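Local coordinates for phage-like element PBSX protein XepA (Bacillus subtilis, PDB 6IA5) that is of unknown function, does not seem to take part in host cell lysis, and assembles as a pentamer of all-beta subunits, at residues G58-G63 with K116-F121; S68-W73 with L135-G140; L82-S87 with D110-S115. All blocks are in the same frame, centred on the assembly; numbering follows the deposited sequence.

All three contacts lie in one antiparallel beta sandwich of four-stranded sheets. Interactions 1 and 2 each pair neighbouring strands within a sheet, one sheet apiece, by backbone hydrogen bonds; interaction 3 spans the sheets, joining 82-87 of the first to 110-115 of the second. Interaction 2 is the most buried, with its polar ends tied to other strands and subunits. Interaction 1 is partly buried and adds a bidentate salt bridge where the strand pairing ends. Interaction 3 is apolar inside and closes at the margin with a carboxylate and a water. F121 against Q137 joins the first two; a probable hydrogen bond, V70 O to V112 N, and a salt bridge, R120 NH2 to E85 OE1, tie in the third.

Interaction 1 (G58-G63 with K116-F121); sequences GQDRLG and KRYYRF. With ACT (acetate ion), chain B.
D60 and R117 meet in a side-on salt bridge: R117 NE donates to D60 OD1, and R117 NH2 to D60 OD2 at 2.9 Å. Both oxygens lie near the guanidinium plane, but the carboxylate is turned 44° against it. NE comes to OD1 from above the carboxylate, while NH2 takes the syn side of OD2. R117 gets there with CG anti to the backbone N (chi1 180°) and its chain extended to NE. L62 CD1 lies over one face of this guanidinium, 3.6 Å from R117 NE, and Y118 OH over the opposite one. An Asx turn steadies the acid: L62 N donates to D60 OD1 at 3.1 Å, so OD1 is gripped from opposite faces of its plane.

Beside it, Q59 and Y119 form the antiparallel hydrogen-bonded pair (Q59 N to Y119 O 2.8 Å) that joins strand 53-60 to strand 118-125 in one sheet of a beta sandwich. Q59 CB rests over the Y119 ring, 3.5 Å from its centroid and 17° off the normal, a CH-pi contact. R61 CG touches the rim of the ring, 3.6 Å from Y119 CD1. Two waters reach Y119 OH, one also bound to Q59 OE1 and the other to D60 O; Q59 NE2 bonds to L57 O.

Past the paired residues, R61 N bonds to R117 O, and R61 NH1 reaches K116 O at 3.1 Å, from above the carbonyl plane. R61 NE is held by I67 O. Further out, Y119 leans on Q137 and V139 of the facing sheet, and R117 makes a cation-pi contact with Y75 of a second subunit.

Interaction 2 (S68-W73 with L135-G140); sequences SKVKGW and LYQSVG
K71 and S138 are the central hydrogen-bonded pair of two antiparallel strands, 69-73 and 135-140, whose axes run 4.7 Å apart at 160°; S138 N donates to K71 O at 2.9 Å, and W73 with Y136 repeats the pattern, whereas G140 N goes to K69 O and G140 O takes S68 N. On one face of the sheet, V70 sends CG2 anti to its backbone N, which lays it 3.7 Å from Q137 CG and 4.1 Å from V139 CG1. The amide of Q137 is tied beyond the pair, NE2 donating to Q56.

The other face carries K69, K71, W73 and S138. K71 CG lies over a face of the W73 ring, and W73 CZ3 comes within 3.2 Å of S138 OG, meeting it obliquely; that hydroxyl is bonded to V39 O. K69 runs extended past G140, its CE 4.0 Å from G140 CA. K69 NZ bonds to E143 O and makes a salt bridge to D145, both of a fourth subunit.

V70 and Q137 pack on F121 of the facing sheet, the arrangement of central strands in an antiparallel beta sandwich.

Interaction 3 (L82-S87 with D110-S115); sequences LFIEES and DWVYLS. With ACT (acetate ion), chain C.
I84 and V112 point at each other from different sheets, I84 CD1 meeting V112 CG2 at 3.6 Å while the two side chains slide past one another in opposite directions. Their CA atoms are 8.1 Å apart, too far for backbone pairing, although the touching parts run within 5° of parallel. No backbone-to-backbone bond joins the segments; every direct contact uses a side chain of 82-87. I84 also reaches V70 and F121, so the pair sits among apolar neighbours drawn from both layers.

Two residues further on, on the same face of the strand, E86 also points across. Its chain, extended beyond CG (chi2 -175°), crosses L114 obliquely, E86 CD being 3.6 Å from L114 CD2. This brings the carboxylate to the backbone of the segment's end. S115 N donates to E86 OE1 at 2.8 Å with an N-H...O angle of 167°, from the syn side and little out of the carboxylate plane. K116 N uses the same oxygen, so two successive amides converge on OE1. The other oxygen is served by T96 OG1 and by a water that donates to E86 OE2 at 2.6 Å. That water also donates to Y113 O (2.8 Å) and accepts from S115 OG. With this many donors around it, the carboxylate is probably ionised despite its burial.

At the far end, W111 N donates to a bound acetate, 3.1 Å to its OXT; N149 of a third subunit binds the same ion, likely from the crystallisation liquor. Y113 points away from 82-87 and its OH bonds to D145 of a fourth subunit.

I84, V112 and L114 lie between strands 80-87 and 107-113 of two four-stranded antiparallel sheets, as between the layers of a beta sandwich, with the E86 bonds at the margin.

Interaction 1 (G58-G63 with K116-F121)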
loop_
_atom_site.group_PDB
_atom_site.type_symbol
_atom_site.label_atom_id
_atom_site.label_comp_id
_atom_site.label_asym_id
_atom_site.label_seq_id
_atom_site.Cartn_x
_atom_site.Cartn_y
_atom_site.Cartn_z
ATOM N N GLY E 58 34.226 1.825 23.688
ATOM C CA GLY E 58 32.853 1.339 23.695
ATOM C C GLY E 58 31.909 2.354 24.334
ATOM O O GLY E 58 32.216 2.918 25.384
ATOM N N GLN E 59 30.789 2.618 23.656
ATOM C CA GLN E 59 29.781 3.570 24.106
ATOM C C GLN E 59 28.588 2.775 24.628
ATOM O O GLN E 59 28.017 1.973 23.900
ATOM C CB GLN E 59 29.335 4.433 22.920
ATOM C CG GLN E 59 30.474 5.126 22.180
ATOM C CD GLN E 59 31.036 6.259 22.997
ATOM O OE1 GLN E 59 30.391 7.288 23.192
ATOM N NE2 GLN E 59 32.262 6.096 23.468
ATOM N N ASP E 60 28.232 2.986 25.894
ATOM C CA ASP E 60 27.108 2.300 26.506
ATOM C C ASP E 60 25.812 2.944 26.002
ATOM O O ASP E 60 25.660 4.167 26.107
ATOM C CB ASP E 60 27.215 2.392 28.028
ATOM C CG ASP E 60 26.270 1.478 28.801
ATOM O OD1 ASP E 60 25.379 0.841 28.195
ATOM O OD2 ASP E 60 26.447 1.396 30.026
ATOM N N ARG E 61 24.892 2.135 25.448
ATOM C CA ARG E 61 23.614 2.666 24.975
ATOM C C ARG E 61 22.691 3.017 26.143
ATOM O O ARG E 61 21.785 3.829 25.982
ATOM C CB ARG E 61 22.847 1.620 24.160
ATOM C CG ARG E 61 23.492 1.301 22.818
ATOM C CD ARG E 61 22.865 0.050 22.238
ATOM N NE ARG E 61 21.483 0.364 21.987
ATOM C CZ ARG E 61 20.505 -0.510 21.844
ATOM N NH1 ARG E 61 20.763 -1.801 21.791
ATOM N NH2 ARG E 61 19.264 -0.070 21.751
ATOM N N LEU E 62 22.897 2.381 27.300
ATOM C CA LEU E 62 22.011 2.507 28.442
ATOM C C LEU E 62 22.370 3.765 29.224
ATOM O O LEU E 62 23.523 3.971 29.600
ATOM C CB LEU E 62 22.145 1.268 29.332
ATOM C CG LEU E 62 21.858 -0.072 28.652
ATOM C CD1 LEU E 62 21.865 -1.210 29.676
ATOM C CD2 LEU E 62 20.521 -0.035 27.912
ATOM N N GLY E 63 21.366 4.603 29.462
ATOM C CA GLY E 63 21.579 5.872 30.130
ATOM C C GLY E 63 20.268 6.643 30.131
ATOM O O GLY E 63 19.241 6.092 29.728
ATOM N N LYS E 116 23.093 -4.733 20.674
ATOM C CA LYS E 116 23.880 -5.085 21.846
ATOM C C LYS E 116 24.036 -3.843 22.715
ATOM O O LYS E 116 23.646 -2.752 22.312
ATOM C CB LYS E 116 25.237 -5.642 21.407
ATOM C CG LYS E 116 25.132 -6.785 20.413
ATOM C CD LYS E 116 26.423 -7.511 20.196
ATOM C CE LYS E 116 26.201 -8.681 19.253
ATOM N NZ LYS E 116 27.481 -9.358 18.932
ATOM N N ARG E 117 24.676 -4.003 23.875
ATOM C CA ARG E 117 24.733 -2.931 24.849
ATOM C C ARG E 117 25.655 -1.779 24.416
ATOM O O ARG E 117 25.355 -0.619 24.693
ATOM C CB ARG E 117 25.083 -3.491 26.224
ATOM C CG ARG E 117 25.157 -2.406 27.284
ATOM C CD ARG E 117 25.216 -3.005 28.670
ATOM N NE ARG E 117 25.441 -1.881 29.556
ATOM C CZ ARG E 117 25.517 -1.971 30.878
ATOM N NH1 ARG E 117 25.444 -3.145 31.472
ATOM N NH2 ARG E 117 25.683 -0.880 31.601
ATOM N N TYR E 118 26.779 -2.091 23.759
ATOM C CA TYR E 118 27.825 -1.116 23.474
ATOM C C TYR E 118 28.029 -1.015 21.969
ATOM O O TYR E 118 27.932 -2.026 21.267
ATOM C CB TYR E 118 29.161 -1.552 24.102
ATOM C CG TYR E 118 29.099 -1.730 25.597
ATOM C CD1 TYR E 118 29.305 -0.654 26.449
ATOM C CD2 TYR E 118 28.797 -2.962 26.160
ATOM C CE1 TYR E 118 29.231 -0.800 27.826
ATOM C CE2 TYR E 118 28.715 -3.127 27.531
ATOM C CZ TYR E 118 28.946 -2.041 28.360
ATOM O OH TYR E 118 28.870 -2.178 29.711
ATOM N N TYR E 119 28.329 0.203 21.499
ATOM C CA TYR E 119 28.651 0.438 20.097
ATOM C C TYR E 119 29.990 1.171 20.027
ATOM O O TYR E 119 30.396 1.807 21.005
ATOM C CB TYR E 119 27.530 1.216 19.381
ATOM C CG TYR E 119 27.207 2.569 19.965
ATOM C CD1 TYR E 119 26.333 2.692 21.042
ATOM C CD2 TYR E 119 27.782 3.732 19.460
ATOM C CE1 TYR E 119 26.044 3.927 21.605
ATOM C CE2 TYR E 119 27.483 4.977 20.004
ATOM C CZ TYR E 119 26.613 5.075 21.079
ATOM O OH TYR E 119 26.356 6.296 21.635
ATOM N N ARG E 120 30.650 1.099 18.854
ATOM C CA ARG E 120 31.825 1.916 18.610
ATOM C C ARG E 120 32.052 2.020 17.109
ATOM O O ARG E 120 31.554 1.189 16.337
ATOM C CB ARG E 120 33.075 1.269 19.244
ATOM C CG ARG E 120 33.616 0.094 18.440
ATOM C CD ARG E 120 34.890 -0.472 19.066
ATOM N NE ARG E 120 35.378 -1.596 18.279
ATOM C CZ ARG E 120 36.393 -2.382 18.646
ATOM N NH1 ARG E 120 37.048 -2.130 19.762
ATOM N NH2 ARG E 120 36.733 -3.426 17.908
ATOM N N PHE E 121 32.795 3.063 16.724
ATOM C CA PHE E 121 33.386 3.150 15.406
ATOM C C PHE E 121 34.839 2.694 15.518
ATOM O O PHE E 121 35.523 3.005 16.494
ATOM C CB PHE E 121 33.357 4.594 14.895
ATOM C CG PHE E 121 32.001 5.091 14.445
ATOM C CD1 PHE E 121 30.859 4.308 14.596
ATOM C CD2 PHE E 121 31.872 6.349 13.878
ATOM C CE1 PHE E 121 29.611 4.782 14.189
ATOM C CE2 PHE E 121 30.623 6.823 13.487
ATOM C CZ PHE E 121 29.499 6.046 13.644
HETATM C C ACT B . 29.564 -10.114 22.161
HETATM O O ACT B . 30.060 -9.713 23.246
HETATM O OXT ACT B . 28.445 -9.710 21.823
HETATM C CH3 ACT B . 30.242 -11.092 21.218
HETATM O O HOH W 1 28.125 8.179 21.742
HETATM O O HOH W 2 26.265 6.260 24.538
#

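Interaction 2 (S68-W73 with L135-G140)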
loop_
_atom_site.group_PDB
_atom_site.type_symbol
_atom_site.label_atom_id
_atom_site.label_comp_id
_atom_site.label_asym_id
_atom_site.label_seq_id
_atom_site.Cartn_x
_atom_site.Cartn_y
_atom_site.Cartn_z
ATOM N N SER E 68 19.298 4.260 20.278
ATOM C CA SER E 68 18.696 3.206 19.468
ATOM C C SER E 68 19.460 2.977 18.160
ATOM O O SER E 68 19.347 1.906 17.569
ATOM C CB SER E 68 17.244 3.540 19.195
ATOM O OG SER E 68 17.203 4.742 18.430
ATOM N N LYS E 69 20.199 3.989 17.681
ATOM C CA LYS E 69 20.769 3.910 16.334
ATOM C C LYS E 69 21.965 4.848 16.224
ATOM O O LYS E 69 22.122 5.784 17.018
ATOM C CB LYS E 69 19.729 4.306 15.263
ATOM C CG LYS E 69 19.162 5.713 15.391
ATOM C CD LYS E 69 18.089 6.024 14.325
ATOM C CE LYS E 69 17.616 7.458 14.402
ATOM N NZ LYS E 69 16.480 7.729 13.478
ATOM N N VAL E 70 22.805 4.598 15.215
ATOM C CA VAL E 70 24.039 5.346 15.069
ATOM C C VAL E 70 24.337 5.498 13.586
ATOM O O VAL E 70 23.970 4.641 12.781
ATOM C CB VAL E 70 25.208 4.677 15.838
ATOM C CG1 VAL E 70 25.591 3.313 15.284
ATOM C CG2 VAL E 70 26.440 5.584 15.906
ATOM N N LYS E 71 24.985 6.610 13.240
ATOM C CA LYS E 71 25.364 6.858 11.861
ATOM C C LYS E 71 26.709 7.567 11.871
ATOM O O LYS E 71 26.970 8.372 12.768
ATOM C CB LYS E 71 24.306 7.708 11.151
ATOM C CG LYS E 71 24.562 7.931 9.668
ATOM C CD LYS E 71 23.393 8.605 8.973
ATOM C CE LYS E 71 23.642 8.712 7.479
ATOM N NZ LYS E 71 22.533 9.394 6.816
ATOM N N GLY E 72 27.535 7.287 10.851
ATOM C CA GLY E 72 28.869 7.867 10.793
ATOM C C GLY E 72 29.176 8.544 9.460
ATOM O O GLY E 72 28.606 8.184 8.424
ATOM N N TRP E 73 30.091 9.526 9.511
ATOM C CA TRP E 73 30.651 10.162 8.327
ATOM C C TRP E 73 32.165 10.215 8.488
ATOM O O TRP E 73 32.653 10.611 9.540
ATOM C CB TRP E 73 30.135 11.584 8.175
ATOM C CG TRP E 73 28.667 11.692 7.889
ATOM C CD1 TRP E 73 28.074 11.894 6.677
ATOM C CD2 TRP E 73 27.608 11.596 8.855
ATOM N NE1 TRP E 73 26.712 11.956 6.827
ATOM C CE2 TRP E 73 26.397 11.774 8.150
ATOM C CE3 TRP E 73 27.571 11.407 10.241
ATOM C CZ2 TRP E 73 25.155 11.750 8.784
ATOM C CZ3 TRP E 73 26.344 11.393 10.868
ATOM C CH2 TRP E 73 25.153 11.565 10.147
ATOM N N LEU E 135 36.203 12.207 11.590
ATOM C CA LEU E 135 35.214 11.158 11.757
ATOM C C LEU E 135 34.110 11.676 12.672
ATOM O O LEU E 135 34.394 12.078 13.795
ATOM C CB LEU E 135 35.920 9.940 12.360
ATOM C CG LEU E 135 35.044 8.706 12.585
ATOM C CD1 LEU E 135 34.359 8.249 11.299
ATOM C CD2 LEU E 135 35.894 7.573 13.164
ATOM N N TYR E 136 32.861 11.690 12.172
ATOM C CA TYR E 136 31.699 12.215 12.892
ATOM C C TYR E 136 30.716 11.094 13.206
ATOM O O TYR E 136 30.538 10.171 12.401
ATOM C CB TYR E 136 30.968 13.284 12.059
ATOM C CG TYR E 136 31.626 14.643 12.114
ATOM C CD1 TYR E 136 32.737 14.942 11.330
ATOM C CD2 TYR E 136 31.179 15.612 12.996
ATOM C CE1 TYR E 136 33.351 16.188 11.385
ATOM C CE2 TYR E 136 31.774 16.869 13.067
ATOM C CZ TYR E 136 32.874 17.142 12.275
ATOM O OH TYR E 136 33.444 18.375 12.353
ATOM N N GLN E 137 30.041 11.234 14.352
ATOM C CA GLN E 137 29.095 10.232 14.817
ATOM C C GLN E 137 27.799 10.907 15.272
ATOM O O GLN E 137 27.844 11.818 16.097
ATOM C CB GLN E 137 29.712 9.457 15.975
ATOM C CG GLN E 137 28.823 8.327 16.496
ATOM C CD GLN E 137 29.557 7.529 17.547
ATOM O OE1 GLN E 137 29.674 7.958 18.709
ATOM N NE2 GLN E 137 30.089 6.376 17.144
ATOM N N SER E 138 26.663 10.440 14.720
ATOM C CA SER E 138 25.337 10.846 15.175
ATOM C C SER E 138 24.649 9.636 15.807
ATOM O O SER E 138 24.856 8.506 15.366
ATOM C CB SER E 138 24.487 11.397 14.049
ATOM O OG SER E 138 25.035 12.604 13.529
ATOM N N VAL E 139 23.844 9.902 16.839
ATOM C CA VAL E 139 23.032 8.888 17.498
ATOM C C VAL E 139 21.590 9.384 17.542
ATOM O O VAL E 139 21.345 10.589 17.485
ATOM C CB VAL E 139 23.549 8.572 18.914
ATOM C CG1 VAL E 139 24.921 7.883 18.876
ATOM C CG2 VAL E 139 23.568 9.809 19.807
ATOM N N GLY E 140 20.641 8.445 17.634
ATOM C CA GLY E 140 19.239 8.790 17.820
ATOM C C GLY E 140 18.633 7.932 18.918
ATOM O O GLY E 140 19.321 7.088 19.503
#

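Interaction 3 (L82-S87 with D110-S115)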
loop_
_atom_site.group_PDB
_atom_site.type_symbol
_atom_site.label_atom_id
_atom_site.label_comp_id
_atom_site.label_asym_id
_atom_site.label_seq_id
_atom_site.Cartn_x
_atom_site.Cartn_y
_atom_site.Cartn_z
ATOM N N LEU E 82 35.712 2.303 7.365
ATOM C CA LEU E 82 35.009 2.569 8.619
ATOM C C LEU E 82 34.138 1.366 8.993
ATOM O O LEU E 82 33.395 0.857 8.165
ATOM C CB LEU E 82 34.159 3.840 8.459
ATOM C CG LEU E 82 33.233 4.158 9.639
ATOM C CD1 LEU E 82 34.055 4.389 10.907
ATOM C CD2 LEU E 82 32.361 5.365 9.317
ATOM N N PHE E 83 34.249 0.930 10.248
ATOM C CA PHE E 83 33.456 -0.161 10.793
ATOM C C PHE E 83 32.582 0.385 11.915
ATOM O O PHE E 83 33.048 1.164 12.742
ATOM C CB PHE E 83 34.366 -1.242 11.409
ATOM C CG PHE E 83 35.283 -1.904 10.408
ATOM C CD1 PHE E 83 34.832 -2.925 9.583
ATOM C CD2 PHE E 83 36.593 -1.466 10.252
ATOM C CE1 PHE E 83 35.665 -3.487 8.624
ATOM C CE2 PHE E 83 37.431 -2.052 9.314
ATOM C CZ PHE E 83 36.963 -3.065 8.504
ATOM N N ILE E 84 31.318 -0.049 11.934
ATOM C CA ILE E 84 30.443 0.170 13.070
ATOM C C ILE E 84 30.305 -1.173 13.763
ATOM O O ILE E 84 29.930 -2.161 13.128
ATOM C CB ILE E 84 29.057 0.730 12.663
ATOM C CG1 ILE E 84 29.178 2.073 11.932
ATOM C CG2 ILE E 84 28.158 0.836 13.895
ATOM C CD1 ILE E 84 27.814 2.687 11.547
ATOM N N GLU E 85 30.593 -1.197 15.069
ATOM C CA GLU E 85 30.679 -2.481 15.751
ATOM C C GLU E 85 29.906 -2.441 17.063
ATOM O O GLU E 85 29.678 -1.373 17.631
ATOM C CB GLU E 85 32.154 -2.818 15.981
ATOM C CG GLU E 85 32.961 -2.685 14.704
ATOM C CD GLU E 85 34.341 -3.308 14.760
ATOM O OE1 GLU E 85 35.127 -2.888 15.645
ATOM O OE2 GLU E 85 34.607 -4.215 13.965
ATOM N N GLU E 86 29.539 -3.630 17.545
ATOM C CA GLU E 86 28.719 -3.755 18.734
ATOM C C GLU E 86 29.288 -4.844 19.643
ATOM O O GLU E 86 29.968 -5.770 19.181
ATOM C CB GLU E 86 27.300 -4.138 18.327
ATOM C CG GLU E 86 26.563 -3.034 17.579
ATOM C CD GLU E 86 25.116 -3.410 17.314
ATOM O OE1 GLU E 86 24.359 -3.591 18.328
ATOM O OE2 GLU E 86 24.774 -3.569 16.104
ATOM N N SER E 87 28.977 -4.729 20.939
ATOM C CA SER E 87 29.463 -5.676 21.923
ATOM C C SER E 87 28.497 -5.725 23.099
ATOM O O SER E 87 28.028 -4.681 23.542
ATOM C CB SER E 87 30.834 -5.245 22.408
ATOM O OG SER E 87 31.282 -6.094 23.468
ATOM N N ASP E 110 24.906 4.002 6.587
ATOM C CA ASP E 110 23.482 4.112 6.851
ATOM C C ASP E 110 23.253 4.328 8.345
ATOM O O ASP E 110 24.173 4.156 9.142
ATOM C CB ASP E 110 22.787 2.813 6.451
ATOM C CG ASP E 110 22.729 2.609 4.948
ATOM O OD1 ASP E 110 22.986 3.574 4.209
ATOM O OD2 ASP E 110 22.402 1.495 4.531
ATOM N N TRP E 111 22.012 4.669 8.724
ATOM C CA TRP E 111 21.608 4.511 10.108
ATOM C C TRP E 111 21.678 3.027 10.445
ATOM O O TRP E 111 21.084 2.211 9.734
ATOM C CB TRP E 111 20.181 5.060 10.338
ATOM C CG TRP E 111 20.162 6.552 10.416
ATOM C CD1 TRP E 111 19.751 7.430 9.449
ATOM C CD2 TRP E 111 20.642 7.340 11.525
ATOM N NE1 TRP E 111 19.926 8.725 9.894
ATOM C CE2 TRP E 111 20.462 8.698 11.169
ATOM C CE3 TRP E 111 21.234 7.034 12.765
ATOM C CZ2 TRP E 111 20.837 9.741 12.024
ATOM C CZ3 TRP E 111 21.585 8.070 13.618
ATOM C CH2 TRP E 111 21.390 9.408 13.252
ATOM N N VAL E 112 22.410 2.700 11.514
ATOM C CA VAL E 112 22.494 1.339 12.001
ATOM C C VAL E 112 21.707 1.262 13.304
ATOM O O VAL E 112 21.996 2.009 14.239
ATOM C CB VAL E 112 23.968 0.942 12.212
ATOM C CG1 VAL E 112 24.109 -0.363 13.001
ATOM C CG2 VAL E 112 24.719 0.884 10.889
ATOM N N TYR E 113 20.697 0.382 13.334
ATOM C CA TYR E 113 19.857 0.195 14.508
ATOM C C TYR E 113 20.552 -0.833 15.393
ATOM O O TYR E 113 20.880 -1.920 14.920
ATOM C CB TYR E 113 18.427 -0.186 14.106
ATOM C CG TYR E 113 17.672 0.987 13.530
ATOM C CD1 TYR E 113 17.931 1.434 12.238
ATOM C CD2 TYR E 113 16.769 1.709 14.304
ATOM C CE1 TYR E 113 17.270 2.539 11.701
ATOM C CE2 TYR E 113 16.101 2.815 13.783
ATOM C CZ TYR E 113 16.349 3.220 12.481
ATOM O OH TYR E 113 15.710 4.311 11.978
ATOM N N LEU E 114 20.785 -0.462 16.660
ATOM C CA LEU E 114 21.682 -1.210 17.521
ATOM C C LEU E 114 20.903 -2.278 18.284
ATOM O O LEU E 114 19.707 -2.106 18.553
ATOM C CB LEU E 114 22.327 -0.211 18.483
ATOM C CG LEU E 114 23.214 0.835 17.803
ATOM C CD1 LEU E 114 23.612 1.900 18.811
ATOM C CD2 LEU E 114 24.451 0.175 17.165
ATOM N N SER E 115 21.602 -3.352 18.679
ATOM C CA SER E 115 20.953 -4.371 19.499
ATOM C C SER E 115 21.754 -4.746 20.745
ATOM O O SER E 115 21.150 -5.010 21.776
ATOM C CB SER E 115 20.534 -5.578 18.710
ATOM O OG SER E 115 21.492 -5.849 17.720
HETATM C C ACT C . 20.083 6.183 5.865
HETATM O O ACT C . 19.038 6.858 5.770
HETATM O OXT ACT C . 20.070 5.036 6.371
HETATM C CH3 ACT C . 21.304 6.837 5.329
HETATM O O HOH W 3 22.306 -4.176 15.602
#